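Side-chain contact in putative peptidyl-arginine deiminase (Chlorobium tepidum, PDB 1XKN), which probably deiminates agmatine or arginine residues, hydrolysing the guanidinium group to a ureido group with release of ammonia: residues E188-L193 with V202-D207. Numbering follows the deposited sequence.
Sequences EIEAQL and VLWLGD
Glu190 reaches from helix 186-197 to Trp204 and Val202 on strand 201-205, closing a beta-alpha-beta crossover: strand 167-171 leads through this helix back to 201-205, its parallel neighbour, consistent with a blade of the alpha/beta propeller (pentein) fold of guanidino-group-modifying enzymes. Segment 188-193 runs at 133° to 202-205, N-to-C directions compared. Glu190 turns CG away from its own carbonyl carbon (chi1 -80°) and then stretches out, which carries the carboxylate to the indole edge. Trp204 NE1 donates to Glu190 OE2 at 2.8 Å, bent to 156°, and meets the oxygen from above the carboxylate plane. Two waters extend the grip to the strand backbone: one joins Glu190 OE1 to Val202 N, the other gives hydrogens to Glu190 OE2 and Val202 O. Arg194, one helical turn on, forms a salt bridge with OE1, which probably helps keep the acid ionised. Alongside these bonds, Val202 CG2 lies 3.9 Å from Glu190 CG and 4.3 Å from Leu193 CD1, while Val202 CG1 sits over one face of the indole, toward its rim. Lys186 adds a cation-pi contact to Trp204. At the six-membered end of the indole, Ile189 CG2 meets the ring edge, 4.3 Å from Trp204 CH2.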
loop_
_atom_site.group_PDB
_atom_site.type_symbol
_atom_site.label_atom_id
_atom_site.label_comp_id
_atom_site.label_asym_id
_atom_site.label_seq_id
_atom_site.Cartn_x
_atom_site.Cartn_y
_atom_site.Cartn_z
ATOM N N GLU A 188 1.948 4.519 23.347
ATOM C CA GLU A 188 0.747 3.707 23.170
ATOM C C GLU A 188 0.638 3.178 21.744
ATOM O O GLU A 188 0.268 2.020 21.525
ATOM C CB GLU A 188 -0.496 4.533 23.523
ATOM C CG GLU A 188 -0.627 4.825 25.020
ATOM C CD GLU A 188 -1.632 5.920 25.328
ATOM O OE1 GLU A 188 -1.427 7.063 24.868
ATOM O OE2 GLU A 188 -2.622 5.644 26.037
ATOM N N ILE A 189 0.958 4.029 20.773
ATOM C CA ILE A 189 0.903 3.634 19.373
ATOM C C ILE A 189 1.902 2.509 19.113
ATOM O O ILE A 189 1.552 1.500 18.501
ATOM C CB ILE A 189 1.175 4.849 18.461
ATOM C CG1 ILE A 189 -0.013 5.807 18.555
ATOM C CG2 ILE A 189 1.389 4.401 17.016
ATOM C CD1 ILE A 189 0.216 7.159 17.918
ATOM N N GLU A 190 3.134 2.665 19.588
ATOM C CA GLU A 190 4.123 1.609 19.394
ATOM C C GLU A 190 3.659 0.325 20.075
ATOM O O GLU A 190 3.833 -0.764 19.534
ATOM C CB GLU A 190 5.490 2.018 19.946
ATOM C CG GLU A 190 6.265 2.928 19.009
ATOM C CD GLU A 190 7.746 2.971 19.326
ATOM O OE1 GLU A 190 8.273 1.975 19.872
ATOM O OE2 GLU A 190 8.393 3.986 18.997
ATOM N N ALA A 191 3.065 0.450 21.258
ATOM C CA ALA A 191 2.591 -0.726 21.974
ATOM C C ALA A 191 1.587 -1.497 21.122
ATOM O O ALA A 191 1.647 -2.723 21.040
ATOM C CB ALA A 191 1.959 -0.326 23.305
ATOM N N GLN A 192 0.667 -0.781 20.483
ATOM C CA GLN A 192 -0.332 -1.430 19.640
ATOM C C GLN A 192 0.294 -2.081 18.412
ATOM O O GLN A 192 -0.149 -3.142 17.981
ATOM C CB GLN A 192 -1.400 -0.425 19.206
ATOM C CG GLN A 192 -2.236 0.120 20.362
ATOM C CD GLN A 192 -3.230 -0.898 20.905
ATOM O OE1 GLN A 192 -4.440 -0.767 20.712
ATOM N NE2 GLN A 192 -2.722 -1.916 21.586
ATOM N N LEU A 193 1.321 -1.452 17.844
ATOM C CA LEU A 193 1.979 -2.022 16.672
ATOM C C LEU A 193 2.707 -3.298 17.077
ATOM O O LEU A 193 2.714 -4.281 16.333
ATOM C CB LEU A 193 2.957 -1.018 16.053
ATOM C CG LEU A 193 2.311 0.250 15.481
ATOM C CD1 LEU A 193 3.395 1.218 15.034
ATOM C CD2 LEU A 193 1.389 -0.104 14.320
ATOM N N VAL A 202 10.312 0.025 15.837
ATOM C CA VAL A 202 9.642 0.984 14.978
ATOM C C VAL A 202 10.634 2.065 14.584
ATOM O O VAL A 202 11.260 2.696 15.440
ATOM C CB VAL A 202 8.439 1.646 15.685
ATOM C CG1 VAL A 202 7.761 2.631 14.745
ATOM C CG2 VAL A 202 7.455 0.578 16.140
ATOM N N LEU A 203 10.780 2.265 13.280
ATOM C CA LEU A 203 11.696 3.266 12.747
ATOM C C LEU A 203 10.879 4.473 12.307
ATOM O O LEU A 203 10.143 4.410 11.318
ATOM C CB LEU A 203 12.457 2.686 11.553
ATOM C CG LEU A 203 13.274 1.414 11.797
ATOM C CD1 LEU A 203 13.768 0.870 10.470
ATOM C CD2 LEU A 203 14.443 1.716 12.724
ATOM N N TRP A 204 11.016 5.574 13.034
ATOM C CA TRP A 204 10.260 6.781 12.728
ATOM C C TRP A 204 10.943 7.793 11.823
ATOM O O TRP A 204 11.896 8.458 12.232
ATOM C CB TRP A 204 9.861 7.501 14.019
ATOM C CG TRP A 204 8.955 6.730 14.912
ATOM C CD1 TRP A 204 9.309 5.792 15.837
ATOM C CD2 TRP A 204 7.530 6.857 14.991
ATOM N NE1 TRP A 204 8.189 5.328 16.493
ATOM C CE2 TRP A 204 7.085 5.963 15.988
ATOM C CE3 TRP A 204 6.586 7.638 14.309
ATOM C CZ2 TRP A 204 5.736 5.832 16.328
ATOM C CZ3 TRP A 204 5.242 7.508 14.647
ATOM C CH2 TRP A 204 4.831 6.607 15.648
ATOM N N LEU A 205 10.446 7.918 10.595
ATOM C CA LEU A 205 10.982 8.903 9.661
ATOM C C LEU A 205 10.245 10.207 9.953
ATOM O O LEU A 205 9.367 10.241 10.818
ATOM C CB LEU A 205 10.745 8.472 8.212
ATOM C CG LEU A 205 11.490 7.203 7.784
ATOM C CD1 LEU A 205 11.145 6.876 6.334
ATOM C CD2 LEU A 205 12.990 7.415 7.938
ATOM N N GLY A 206 10.581 11.268 9.228
ATOM C CA GLY A 206 9.955 12.553 9.487
ATOM C C GLY A 206 8.750 12.970 8.668
ATOM O O GLY A 206 7.665 12.399 8.790
ATOM N N ASP A 207 8.943 13.997 7.846
ATOM C CA ASP A 207 7.878 14.530 7.003
ATOM C C ASP A 207 7.775 13.778 5.683
ATOM O O ASP A 207 8.695 13.062 5.289
ATOM C CB ASP A 207 8.134 16.012 6.718
ATOM C CG ASP A 207 7.964 16.884 7.950
ATOM O OD1 ASP A 207 8.460 18.028 7.936
ATOM O OD2 ASP A 207 7.325 16.431 8.921
HETATM O O HOH W 1 10.966 0.755 18.576
HETATM O O HOH W 2 10.954 3.595 18.153
#